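PDB 5JOZ: Non-reducing end alpha-L-arabinofuranosidase BoGH43B from Bacteroides ovatus, which removes terminal non-reducing alpha-L-arabinofuranosyl residues from xyloglucan branches, turning 'S' units into 'X' units during xyloglucan degradation. Local coordinates for residues P64-N69 / I326-H331; N384-L389 / S486-A491; G255-N260 / E269-P274; D46-K51 / L296-P301; S373-F378 / E435-I440. All blocks are in the same frame, centred on the assembly; numbering follows the deposited sequence.

Contact 1: residues P64-N69 / I326-H331; sequences PLMGCN and IRNPAH
The guanidinium of R327 meets the 64-69 loop through its edge. The carbonyl oxygen of C68 lies near the guanidinium plane and takes two bonds from that edge, side-on. R327 NE is 2.8 Å from C68 O, and R327 NH2 is 3.0 Å from the same oxygen. The NE donor is tilted 19° from the carbonyl plane of C68, while NH2 lies in it. L65 O also sits at this edge, 3.5 Å from R327 CD. The arginine chain, extended from CG to NE, runs along the type II turn L65-C68 and ends at C68. That turn is closed by its own bond from C68 N to L65 O.

The second flat group is the amide of N328. N328 OD1 accepts from L65 N at 2.8 Å, in the carbonyl plane and on a lone pair. N328 ND2 turns back to N63 O, so both ends of the amide hold the loop backbone. The bent side chain of M66 crosses N328 obliquely, and M66 CE comes within 3.3 Å of N328 O.

The contact joins the family 43 catalytic domain to the C-terminal concanavalin A-like domain, away from the catalytic site. R327 has other partners in its own domain: NH2 forms a salt bridge with D395, and NH1 binds D356 O. The buried arginine charge is therefore probably balanced by D395, while two of its nitrogens share one carbonyl of the other domain. The hydrogen bonds across the contact all run between a side chain and a backbone atom, with L65 and M66 packing beside them.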
# COMPACT_ATOMS: atom_id res chain seq x y z
N PRO A 64 14.95 -5.97 2.61
CA PRO A 64 15.23 -6.56 3.93
C PRO A 64 14.24 -6.07 4.98
O PRO A 64 14.21 -4.88 5.28
CB PRO A 64 16.66 -6.06 4.25
CG PRO A 64 16.84 -4.84 3.40
CD PRO A 64 16.00 -5.04 2.17
N LEU A 65 13.42 -6.98 5.50
CA LEU A 65 12.30 -6.62 6.38
C LEU A 65 12.27 -7.24 7.77
O LEU A 65 11.47 -6.82 8.60
CB LEU A 65 10.98 -6.92 5.67
CG LEU A 65 10.60 -5.97 4.52
CD1 LEU A 65 9.39 -6.50 3.79
CD2 LEU A 65 10.32 -4.57 5.05
N MET A 66 13.14 -8.23 8.03
CA MET A 66 13.05 -9.00 9.27
C MET A 66 13.32 -8.11 10.49
O MET A 66 14.20 -7.24 10.47
CB MET A 66 14.01 -10.20 9.26
CG MET A 66 13.70 -11.26 8.20
SD MET A 66 12.05 -12.02 8.25
CE MET A 66 12.46 -13.72 7.85
N GLY A 67 12.51 -8.30 11.53
CA GLY A 67 12.60 -7.49 12.74
C GLY A 67 11.84 -6.17 12.70
O GLY A 67 11.66 -5.55 13.73
N CYS A 68 11.36 -5.75 11.52
CA CYS A 68 10.66 -4.46 11.40
C CYS A 68 9.29 -4.51 12.09
O CYS A 68 8.63 -5.55 12.12
CB CYS A 68 10.53 -4.01 9.92
SG CYS A 68 9.07 -4.64 9.03
N ASN A 69 8.90 -3.38 12.65
CA ASN A 69 7.58 -3.25 13.27
C ASN A 69 6.50 -3.30 12.21
O ASN A 69 6.70 -2.86 11.07
CB ASN A 69 7.45 -1.93 14.07
CG ASN A 69 8.12 -1.99 15.45
OD1 ASN A 69 8.44 -3.06 15.97
ND2 ASN A 69 8.32 -0.81 16.04
N ILE A 326 3.93 -11.12 4.84
CA ILE A 326 4.43 -10.31 5.95
C ILE A 326 5.96 -10.50 6.10
O ILE A 326 6.42 -11.62 6.36
CB ILE A 326 3.73 -10.67 7.26
CG1 ILE A 326 2.20 -10.45 7.13
CG2 ILE A 326 4.31 -9.83 8.39
CD1 ILE A 326 1.37 -10.90 8.32
N ARG A 327 6.72 -9.42 5.92
CA ARG A 327 8.21 -9.45 5.95
C ARG A 327 8.76 -10.44 4.92
O ARG A 327 8.11 -10.65 3.91
CB ARG A 327 8.71 -9.69 7.37
CG ARG A 327 8.08 -8.72 8.35
CD ARG A 327 8.76 -8.72 9.71
NE ARG A 327 8.01 -7.89 10.65
CZ ARG A 327 6.85 -8.24 11.22
NH1 ARG A 327 6.32 -9.44 11.00
NH2 ARG A 327 6.24 -7.39 12.04
N ASN A 328 9.94 -11.03 5.14
CA ASN A 328 10.58 -11.90 4.14
C ASN A 328 10.13 -13.38 4.24
O ASN A 328 10.56 -14.09 5.15
CB ASN A 328 12.09 -11.79 4.26
CG ASN A 328 12.58 -10.37 4.02
OD1 ASN A 328 13.03 -9.68 4.95
ND2 ASN A 328 12.47 -9.92 2.79
N PRO A 329 9.28 -13.84 3.30
CA PRO A 329 8.76 -15.19 3.41
C PRO A 329 9.76 -16.28 3.01
O PRO A 329 10.40 -16.19 1.97
CB PRO A 329 7.57 -15.18 2.43
CG PRO A 329 8.01 -14.24 1.37
CD PRO A 329 8.71 -13.14 2.13
N ALA A 330 9.89 -17.31 3.84
CA ALA A 330 10.63 -18.52 3.44
C ALA A 330 9.72 -19.34 2.52
O ALA A 330 8.61 -19.70 2.91
CB ALA A 330 11.05 -19.33 4.65
N HIS A 331 10.19 -19.63 1.30
CA HIS A 331 9.37 -20.36 0.33
C HIS A 331 9.01 -21.76 0.85
O HIS A 331 8.08 -22.36 0.33
CB HIS A 331 10.08 -20.46 -1.04
CG HIS A 331 9.14 -20.60 -2.21
ND1 HIS A 331 7.98 -21.35 -2.17
CD2 HIS A 331 9.21 -20.09 -3.46
CE1 HIS A 331 7.37 -21.28 -3.34
NE2 HIS A 331 8.09 -20.52 -4.14

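Contact 2: residues N384-L389 / S486-A491; sequences NEEAGL and SGNGQA
The carboxylate of E386 and the amide of N488 meet at about a right angle, their planes 85° apart. N488 ND2 approaches E386 OE2 from above the carboxylate plane, at 3.0 Å, while the oxygen stays close to the amide plane of N488. The same nitrogen gives a second bond to N384 O, 3.2 Å away and again near the amide plane. Two bonds thus fix the rotation of this amide. Water 1 links E386 OE2 to N488 OD1, and N488 OD1 also accepts from N351. E386 OE2 has a salt bridge to R415, which would help to stabilise its negative charge.

Next to these side chains the backbones form a short antiparallel bridge. E386 and S486 are a hydrogen-bonded pair, with S486 N 3.0 Å from E386 O and E386 N 3.1 Å from S486 O. The bridge lies in one of the two sheets of the concanavalin A-like domain, at the end of strand 480-486. Just beyond it, S486 OG accepts from N488 N in an ST turn and is also hydrogen-bonded to I350 O, and the chain leaves the sheet.

N384, two residues before E386, grips the same turn. Its CG stands between the backbone N and the carbonyl carbon (chi1 57°), which brings N384 ND2 to 2.7 Å from G487 O, on a lone pair. The aliphatic part of Q490 crosses this amide, with Q490 CG 3.5 Å from N384 ND2.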
# COMPACT_ATOMS: atom_id res chain seq x y z
N ASN A 384 -3.20 -26.41 19.40
CA ASN A 384 -2.38 -25.27 18.92
C ASN A 384 -2.37 -25.03 17.39
O ASN A 384 -1.83 -24.02 16.93
CB ASN A 384 -0.91 -25.35 19.45
CG ASN A 384 -0.19 -26.66 19.09
OD1 ASN A 384 -0.41 -27.70 19.71
ND2 ASN A 384 0.72 -26.60 18.12
N GLU A 385 -2.96 -25.95 16.62
CA GLU A 385 -2.84 -25.96 15.16
C GLU A 385 -4.08 -25.34 14.55
O GLU A 385 -5.22 -25.68 14.93
CB GLU A 385 -2.68 -27.38 14.65
CG GLU A 385 -1.40 -28.05 15.14
CD GLU A 385 -1.16 -29.40 14.49
OE1 GLU A 385 -2.13 -30.10 14.18
OE2 GLU A 385 0.03 -29.76 14.32
N GLU A 386 -3.85 -24.44 13.61
CA GLU A 386 -4.94 -23.68 13.02
C GLU A 386 -4.59 -23.18 11.62
O GLU A 386 -3.41 -23.00 11.28
CB GLU A 386 -5.35 -22.53 13.95
CG GLU A 386 -4.21 -21.58 14.29
CD GLU A 386 -4.49 -20.66 15.48
OE1 GLU A 386 -5.27 -21.04 16.40
OE2 GLU A 386 -3.89 -19.56 15.50
N ALA A 387 -5.62 -22.99 10.83
CA ALA A 387 -5.49 -22.44 9.49
C ALA A 387 -6.85 -21.96 9.00
O ALA A 387 -7.89 -22.51 9.38
CB ALA A 387 -4.93 -23.48 8.53
N GLY A 388 -6.83 -20.92 8.17
CA GLY A 388 -8.05 -20.34 7.66
C GLY A 388 -7.79 -18.97 7.08
O GLY A 388 -6.77 -18.77 6.43
N LEU A 389 -8.73 -18.05 7.33
CA LEU A 389 -8.66 -16.68 6.84
C LEU A 389 -8.50 -15.70 7.97
O LEU A 389 -9.00 -15.92 9.07
CB LEU A 389 -9.92 -16.32 6.04
CG LEU A 389 -10.24 -17.23 4.86
CD1 LEU A 389 -11.48 -16.73 4.15
CD2 LEU A 389 -9.06 -17.38 3.90
N SER A 486 -0.82 -21.47 11.29
CA SER A 486 0.17 -21.40 12.36
C SER A 486 -0.05 -22.51 13.39
O SER A 486 -1.19 -22.84 13.73
CB SER A 486 0.09 -20.03 13.05
OG SER A 486 0.95 -19.96 14.18
N GLY A 487 1.04 -23.08 13.88
CA GLY A 487 0.99 -24.02 14.99
C GLY A 487 1.35 -23.42 16.34
O GLY A 487 1.45 -24.15 17.31
N ASN A 488 1.57 -22.11 16.40
CA ASN A 488 1.71 -21.37 17.67
C ASN A 488 2.72 -22.00 18.66
O ASN A 488 2.33 -22.53 19.72
CB ASN A 488 0.33 -21.19 18.33
CG ASN A 488 -0.59 -20.29 17.51
OD1 ASN A 488 -0.35 -19.10 17.40
ND2 ASN A 488 -1.63 -20.87 16.94
N GLY A 489 4.00 -21.95 18.30
CA GLY A 489 5.08 -22.59 19.06
C GLY A 489 5.59 -23.87 18.41
O GLY A 489 6.78 -24.20 18.54
N GLN A 490 4.71 -24.58 17.70
CA GLN A 490 5.05 -25.78 16.92
C GLN A 490 4.70 -25.56 15.46
O GLN A 490 3.89 -24.71 15.14
CB GLN A 490 4.23 -26.99 17.40
CG GLN A 490 4.09 -27.16 18.90
CD GLN A 490 5.41 -27.29 19.61
OE1 GLN A 490 6.41 -27.73 19.03
NE2 GLN A 490 5.43 -26.91 20.89
N ALA A 491 5.29 -26.35 14.58
CA ALA A 491 4.81 -26.45 13.20
C ALA A 491 3.48 -27.20 13.17
O ALA A 491 3.22 -28.02 14.05
CB ALA A 491 5.83 -27.17 12.32
O HOH W 1 -1.79 -17.71 15.35

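Contact 3: residues G255-N260 / E269-P274; sequences GIRPVN and ETFLAP
G255 and E269 face each other as an antiparallel hydrogen-bonded pair, their CA atoms 5.6 Å apart. E269 N lies 2.9 Å from G255 O, and G255 N lies 3.0 Å from E269 O. After I256 the chain leaves the strand, while 269-274 runs on in extended form.

R257 and E269 close the departing end with a salt bridge. R257 NH1 is 2.9 Å from E269 OE2, which it meets on the syn side. The two side chains cross at about a right angle, with their flat groups 31° apart. The arginine chain bends at chi2 and chi3 to get there. Water 2 joins the other carboxylate oxygen, E269 OE1, to R257 N. E269 OE2 also accepts from G12 N. F271 lays its ring beside G255, with CE1 3.4 Å from G255 N. The ring packs directly against the CA of G255. D16, the probable proton acceptor of the active site, has its side chain about 9 Å from G255.

The pair belongs to one four-stranded antiparallel blade of the five-bladed propeller of family 43. F271 meets F233 edge-to-face, and strands 249-256 and 269-277 are the middle strands of the blade.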
# COMPACT_ATOMS: atom_id res chain seq x y z
N GLY A 255 -5.20 9.91 0.18
CA GLY A 255 -6.29 10.38 1.04
C GLY A 255 -6.95 9.21 1.74
O GLY A 255 -6.58 8.04 1.53
N ILE A 256 -7.95 9.51 2.55
CA ILE A 256 -8.74 8.48 3.22
C ILE A 256 -10.22 8.66 2.91
O ILE A 256 -10.63 9.77 2.56
CB ILE A 256 -8.49 8.46 4.75
CG1 ILE A 256 -8.81 9.82 5.38
CG2 ILE A 256 -7.04 8.06 5.02
CD1 ILE A 256 -8.83 9.81 6.89
N ARG A 257 -10.98 7.57 3.01
CA ARG A 257 -12.44 7.57 2.86
C ARG A 257 -13.00 7.14 4.19
O ARG A 257 -13.11 5.95 4.44
CB ARG A 257 -12.89 6.55 1.82
CG ARG A 257 -12.63 6.92 0.36
CD ARG A 257 -12.35 5.66 -0.45
NE ARG A 257 -13.49 5.13 -1.18
CZ ARG A 257 -13.56 3.91 -1.71
NH1 ARG A 257 -12.57 3.03 -1.61
NH2 ARG A 257 -14.67 3.56 -2.36
N PRO A 258 -13.34 8.10 5.08
CA PRO A 258 -13.81 7.69 6.41
C PRO A 258 -15.24 7.11 6.40
O PRO A 258 -16.02 7.43 5.51
CB PRO A 258 -13.77 8.99 7.23
CG PRO A 258 -13.10 10.02 6.38
CD PRO A 258 -13.29 9.58 4.96
N VAL A 259 -15.54 6.26 7.38
CA VAL A 259 -16.89 5.74 7.59
C VAL A 259 -17.61 6.71 8.54
O VAL A 259 -17.08 7.03 9.61
CB VAL A 259 -16.88 4.32 8.22
CG1 VAL A 259 -18.28 3.73 8.20
CG2 VAL A 259 -15.90 3.39 7.50
N ASN A 260 -18.79 7.19 8.15
CA ASN A 260 -19.54 8.22 8.91
C ASN A 260 -18.65 9.41 9.37
O ASN A 260 -18.84 9.97 10.46
CB ASN A 260 -20.26 7.60 10.13
CG ASN A 260 -21.22 6.48 9.75
OD1 ASN A 260 -21.86 6.50 8.70
ND2 ASN A 260 -21.34 5.50 10.63
N GLU A 269 -5.56 5.64 0.29
CA GLU A 269 -5.76 5.26 -1.10
C GLU A 269 -5.24 6.36 -2.02
O GLU A 269 -4.87 7.44 -1.55
CB GLU A 269 -7.26 5.00 -1.30
CG GLU A 269 -7.74 3.84 -0.43
CD GLU A 269 -9.24 3.66 -0.39
OE1 GLU A 269 -9.92 4.47 0.27
OE2 GLU A 269 -9.74 2.67 -0.98
N THR A 270 -5.23 6.09 -3.33
CA THR A 270 -4.65 6.98 -4.32
C THR A 270 -5.73 7.68 -5.13
O THR A 270 -6.64 7.05 -5.64
CB THR A 270 -3.71 6.21 -5.26
OG1 THR A 270 -2.59 5.74 -4.51
CG2 THR A 270 -3.19 7.10 -6.39
N PHE A 271 -5.58 8.99 -5.29
CA PHE A 271 -6.55 9.87 -5.92
C PHE A 271 -5.91 10.58 -7.10
O PHE A 271 -4.68 10.63 -7.23
CB PHE A 271 -7.05 10.90 -4.90
CG PHE A 271 -7.84 10.30 -3.76
CD1 PHE A 271 -7.20 9.65 -2.71
CD2 PHE A 271 -9.23 10.37 -3.75
CE1 PHE A 271 -7.92 9.09 -1.67
CE2 PHE A 271 -9.96 9.81 -2.72
CZ PHE A 271 -9.31 9.17 -1.67
N LEU A 272 -6.76 11.15 -7.95
CA LEU A 272 -6.35 11.85 -9.17
C LEU A 272 -7.09 13.18 -9.24
O LEU A 272 -8.31 13.21 -9.06
CB LEU A 272 -6.71 11.01 -10.40
CG LEU A 272 -6.30 11.54 -11.78
CD1 LEU A 272 -4.79 11.68 -11.89
CD2 LEU A 272 -6.81 10.58 -12.85
N ALA A 273 -6.36 14.27 -9.47
CA ALA A 273 -6.99 15.58 -9.63
C ALA A 273 -6.31 16.44 -10.70
O ALA A 273 -5.09 16.40 -10.83
CB ALA A 273 -7.02 16.31 -8.29
N PRO A 274 -7.10 17.22 -11.47
CA PRO A 274 -6.53 18.12 -12.45
C PRO A 274 -5.91 19.33 -11.77
O PRO A 274 -6.47 19.84 -10.80
CB PRO A 274 -7.73 18.52 -13.30
CG PRO A 274 -8.88 18.50 -12.34
CD PRO A 274 -8.56 17.43 -11.33
O HOH W 2 -9.71 4.88 3.02

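Contact 4: residues D46-K51 / L296-P301; sequences DLVHWK and LFPNLP
F297 turns its ring toward D46 and V48. F297 CG lies opposite the backbone N (chi1 -152°), and this swings the ring across to the 46-51 loop. V48 CG2 is 3.7 Å from F297 CE1, at an oblique angle to the ring. D46 OD2 sits at the ring edge, in its plane, 3.8 Å from F297 CZ. The carboxylate and the ring stand almost perpendicular, 89° apart.

D46 holds its own loop in shape. Its chi1 of 59° places the carboxylate between the backbone N and the carbonyl carbon, turned back over the chain that follows. D46 OD1 then accepts from V48 N and from H49 N, the second at 2.8 Å, forming an Asx turn and Asx motif. D46 OD2 takes an almost straight bond from H49 ND1 at 2.9 Å. V48 CG1 lies over the centre of one face of the H49 ring.

P298 and L300 pack beside this group. P298 CG rests 3.6 Å from D46 O. L300 CD1 reaches 3.7 Å from D46 C and also touches L47 CG.

The contact joins a turn of the first four-stranded propeller blade to the chain that follows strand 294-296. No hydrogen bond links the two segments, so they meet by apolar and van der Waals packing. The buried carboxylate is satisfied by its own loop and by H303 N, and its bond with H49 would hold the proton on ND1 and could stabilise a charged imidazole.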
# COMPACT_ATOMS: atom_id res chain seq x y z
N ASP A 46 -4.38 5.91 -19.36
CA ASP A 46 -5.35 7.01 -19.24
C ASP A 46 -5.40 7.70 -17.86
O ASP A 46 -6.30 8.51 -17.61
CB ASP A 46 -6.74 6.52 -19.65
CG ASP A 46 -7.26 5.34 -18.79
OD1 ASP A 46 -6.78 5.10 -17.66
OD2 ASP A 46 -8.17 4.63 -19.28
N LEU A 47 -4.44 7.39 -16.98
CA LEU A 47 -4.39 7.85 -15.56
C LEU A 47 -5.50 7.33 -14.63
O LEU A 47 -5.43 7.56 -13.42
CB LEU A 47 -4.31 9.38 -15.43
CG LEU A 47 -3.05 10.08 -15.91
CD1 LEU A 47 -3.22 11.57 -15.72
CD2 LEU A 47 -1.82 9.61 -15.16
N VAL A 48 -6.48 6.62 -15.19
CA VAL A 48 -7.69 6.25 -14.47
C VAL A 48 -7.74 4.75 -14.20
O VAL A 48 -8.03 4.34 -13.08
CB VAL A 48 -8.94 6.70 -15.25
CG1 VAL A 48 -10.22 6.13 -14.65
CG2 VAL A 48 -9.01 8.23 -15.27
N HIS A 49 -7.49 3.95 -15.23
CA HIS A 49 -7.53 2.50 -15.13
C HIS A 49 -6.11 1.96 -14.97
O HIS A 49 -5.25 2.13 -15.83
CB HIS A 49 -8.21 1.93 -16.36
CG HIS A 49 -9.62 2.39 -16.52
ND1 HIS A 49 -9.99 3.36 -17.43
CD2 HIS A 49 -10.75 2.05 -15.86
CE1 HIS A 49 -11.29 3.58 -17.33
NE2 HIS A 49 -11.78 2.80 -16.38
N TRP A 50 -5.88 1.30 -13.84
CA TRP A 50 -4.56 0.86 -13.43
C TRP A 50 -4.50 -0.65 -13.35
O TRP A 50 -5.46 -1.30 -12.95
CB TRP A 50 -4.20 1.51 -12.09
CG TRP A 50 -4.03 3.01 -12.23
CD1 TRP A 50 -5.00 3.96 -12.11
CD2 TRP A 50 -2.83 3.71 -12.57
NE1 TRP A 50 -4.47 5.21 -12.33
CE2 TRP A 50 -3.14 5.08 -12.62
CE3 TRP A 50 -1.51 3.30 -12.82
CZ2 TRP A 50 -2.18 6.05 -12.91
CZ3 TRP A 50 -0.55 4.27 -13.11
CH2 TRP A 50 -0.89 5.63 -13.15
N LYS A 51 -3.36 -1.20 -13.76
CA LYS A 51 -3.09 -2.63 -13.72
C LYS A 51 -1.77 -2.85 -13.01
O LYS A 51 -0.77 -2.18 -13.33
CB LYS A 51 -3.00 -3.20 -15.14
CG LYS A 51 -2.69 -4.69 -15.22
CD LYS A 51 -2.89 -5.25 -16.62
CE LYS A 51 -3.56 -6.63 -16.60
NZ LYS A 51 -2.60 -7.72 -16.31
N LEU A 296 -14.15 15.39 -15.01
CA LEU A 296 -13.99 15.16 -16.42
C LEU A 296 -12.69 14.37 -16.67
O LEU A 296 -11.66 14.57 -15.98
CB LEU A 296 -13.95 16.50 -17.18
CG LEU A 296 -15.21 17.38 -17.18
CD1 LEU A 296 -14.87 18.80 -17.61
CD2 LEU A 296 -16.31 16.79 -18.06
N PHE A 297 -12.76 13.49 -17.67
CA PHE A 297 -11.70 12.54 -17.99
C PHE A 297 -10.46 13.29 -18.49
O PHE A 297 -10.60 14.33 -19.13
CB PHE A 297 -12.21 11.57 -19.07
CG PHE A 297 -11.57 10.21 -19.03
CD1 PHE A 297 -11.99 9.26 -18.11
CD2 PHE A 297 -10.58 9.87 -19.95
CE1 PHE A 297 -11.41 8.00 -18.07
CE2 PHE A 297 -10.00 8.62 -19.92
CZ PHE A 297 -10.41 7.68 -18.99
N PRO A 298 -9.25 12.80 -18.17
CA PRO A 298 -8.04 13.36 -18.79
C PRO A 298 -8.09 13.39 -20.31
O PRO A 298 -8.84 12.62 -20.91
CB PRO A 298 -6.94 12.40 -18.32
CG PRO A 298 -7.41 11.93 -17.00
CD PRO A 298 -8.91 11.79 -17.15
N ASN A 299 -7.30 14.24 -20.94
CA ASN A 299 -7.23 14.27 -22.40
C ASN A 299 -6.33 13.14 -22.92
O ASN A 299 -5.24 13.37 -23.41
CB ASN A 299 -6.77 15.64 -22.89
CG ASN A 299 -7.07 15.84 -24.37
OD1 ASN A 299 -7.78 15.05 -25.00
ND2 ASN A 299 -6.53 16.91 -24.94
N LEU A 300 -6.83 11.92 -22.80
CA LEU A 300 -6.12 10.69 -23.13
C LEU A 300 -7.18 9.70 -23.56
O LEU A 300 -8.31 9.76 -23.05
CB LEU A 300 -5.41 10.12 -21.89
CG LEU A 300 -4.24 10.88 -21.27
CD1 LEU A 300 -3.91 10.36 -19.88
CD2 LEU A 300 -3.02 10.80 -22.17
N PRO A 301 -6.85 8.77 -24.49
CA PRO A 301 -7.86 7.77 -24.82
C PRO A 301 -8.09 6.76 -23.68
O PRO A 301 -7.15 6.25 -23.08
CB PRO A 301 -7.30 7.08 -26.08
CG PRO A 301 -6.12 7.89 -26.51
CD PRO A 301 -5.63 8.62 -25.30

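Contact 5: residues S373-F378 / E435-I440; sequences SAKVNF and EVILSI
K375 places CG opposite its backbone N (chi1 -171°) and runs out extended, whereas E435 bends at chi2 (-84°) and folds back across the lysine at about a right angle. E435 OE2 ends 3.6 Å from K375 CG. The charged ends do not touch: K375 NZ is 4.8 Å from E435 OE2. The lysine ammonium instead makes a salt bridge with D499, a residue of the calcium site. E435 OE1 also reaches N377, 3.6 Å from its CB.

These side chains border two antiparallel strands in a sheet of the concanavalin A-like beta-sandwich. Strands 373-377 and 436-440 run at 155° to each other. A374 with L438 and V376 with V436 are hydrogen-bonded pairs; V376 N to V436 O is 2.8 Å. S373 with S439 and K375 with I437 are the alternating non-hydrogen-bonded pairs.

A374, V376, V436 and L438 share the face turned into the sandwich. V376 CG1 lies 4.1 Å from L438 CD1, the two side chains meeting at a slant. L389 and I403 of the other sheet pack against this face. On the reverse face, S439 OG comes within 3.4 Å of S373 CB.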
# COMPACT_ATOMS: atom_id res chain seq x y z
N SER A 373 -14.00 -15.53 0.10
CA SER A 373 -14.15 -16.90 0.59
C SER A 373 -13.10 -17.82 -0.01
O SER A 373 -12.55 -17.54 -1.06
CB SER A 373 -15.54 -17.44 0.30
OG SER A 373 -15.82 -17.40 -1.09
N ALA A 374 -12.87 -18.93 0.68
CA ALA A 374 -11.84 -19.88 0.30
C ALA A 374 -12.26 -21.27 0.70
O ALA A 374 -12.70 -21.49 1.83
CB ALA A 374 -10.52 -19.52 0.98
N LYS A 375 -12.10 -22.21 -0.22
CA LYS A 375 -12.28 -23.63 0.07
C LYS A 375 -10.93 -24.16 0.55
O LYS A 375 -9.92 -24.04 -0.16
CB LYS A 375 -12.73 -24.36 -1.19
CG LYS A 375 -13.17 -25.81 -1.04
CD LYS A 375 -12.93 -26.57 -2.34
CE LYS A 375 -13.89 -27.73 -2.55
NZ LYS A 375 -13.53 -28.48 -3.80
N VAL A 376 -10.91 -24.76 1.74
CA VAL A 376 -9.69 -25.21 2.38
C VAL A 376 -9.84 -26.64 2.93
O VAL A 376 -10.89 -27.03 3.46
CB VAL A 376 -9.24 -24.23 3.49
CG1 VAL A 376 -10.30 -24.08 4.57
CG2 VAL A 376 -7.90 -24.64 4.11
N ASN A 377 -8.77 -27.41 2.76
CA ASN A 377 -8.63 -28.73 3.35
C ASN A 377 -7.61 -28.60 4.47
O ASN A 377 -6.44 -28.29 4.21
CB ASN A 377 -8.16 -29.75 2.28
CG ASN A 377 -8.20 -31.19 2.79
OD1 ASN A 377 -9.02 -31.56 3.62
ND2 ASN A 377 -7.30 -32.01 2.27
N PHE A 378 -8.03 -28.81 5.72
CA PHE A 378 -7.11 -28.74 6.85
C PHE A 378 -7.53 -29.63 8.01
O PHE A 378 -8.57 -29.40 8.62
CB PHE A 378 -6.94 -27.29 7.36
CG PHE A 378 -5.97 -27.17 8.50
CD1 PHE A 378 -4.64 -27.57 8.35
CD2 PHE A 378 -6.37 -26.67 9.74
CE1 PHE A 378 -3.74 -27.48 9.40
CE2 PHE A 378 -5.47 -26.58 10.80
CZ PHE A 378 -4.16 -26.98 10.63
N GLU A 435 -13.77 -30.97 3.03
CA GLU A 435 -13.48 -29.60 2.63
C GLU A 435 -14.37 -28.61 3.37
O GLU A 435 -15.51 -28.91 3.70
CB GLU A 435 -13.66 -29.46 1.11
CG GLU A 435 -12.67 -30.29 0.29
CD GLU A 435 -11.33 -29.61 0.06
OE1 GLU A 435 -10.42 -30.27 -0.49
OE2 GLU A 435 -11.15 -28.42 0.39
N VAL A 436 -13.83 -27.43 3.66
CA VAL A 436 -14.58 -26.38 4.37
C VAL A 436 -14.44 -25.09 3.58
O VAL A 436 -13.35 -24.72 3.15
CB VAL A 436 -14.08 -26.17 5.82
CG1 VAL A 436 -14.93 -25.14 6.56
CG2 VAL A 436 -14.09 -27.48 6.57
N ILE A 437 -15.57 -24.42 3.38
CA ILE A 437 -15.58 -23.11 2.76
C ILE A 437 -15.68 -22.12 3.88
O ILE A 437 -16.67 -22.12 4.62
CB ILE A 437 -16.77 -22.91 1.80
CG1 ILE A 437 -16.67 -23.91 0.64
CG2 ILE A 437 -16.80 -21.47 1.30
CD1 ILE A 437 -17.87 -23.91 -0.29
N LEU A 438 -14.64 -21.30 4.02
CA LEU A 438 -14.60 -20.23 4.99
C LEU A 438 -14.89 -18.96 4.25
O LEU A 438 -14.37 -18.75 3.16
CB LEU A 438 -13.22 -20.13 5.63
CG LEU A 438 -12.77 -21.31 6.48
CD1 LEU A 438 -11.38 -21.00 7.00
CD2 LEU A 438 -13.71 -21.60 7.63
N SER A 439 -15.68 -18.09 4.86
CA SER A 439 -16.24 -16.95 4.17
C SER A 439 -16.24 -15.71 5.08
O SER A 439 -16.56 -15.79 6.27
CB SER A 439 -17.65 -17.32 3.69
OG SER A 439 -17.99 -16.62 2.52
N ILE A 440 -15.82 -14.57 4.53
CA ILE A 440 -15.86 -13.28 5.22
C ILE A 440 -16.55 -12.30 4.30
O ILE A 440 -16.13 -12.13 3.16
CB ILE A 440 -14.46 -12.72 5.51
CG1 ILE A 440 -13.66 -13.70 6.38
CG2 ILE A 440 -14.56 -11.35 6.18
CD1 ILE A 440 -12.17 -13.49 6.29

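In the fold
Contacts 3 and 4 belong to the propeller side of the molecule. Their centres are about 17 Å apart and they touch, L272 packing on L47 and V48. Contact 3 is nested inside the loop that contact 4 closes. Contacts 2 and 5 lie in the concanavalin A-like domain, on its two facing sheets, with centres about 16 Å apart. They meet where F378 packs on E386 and A387, and L438 on G388; their segments alternate along the chain. Contact 1 lies about 29 Å from contact 3 and 19 Å from contact 2, between centres. Its segments alternate with those of contact 4 along the chain. It is the one contact of the five that joins the catalytic domain to the C-terminal domain.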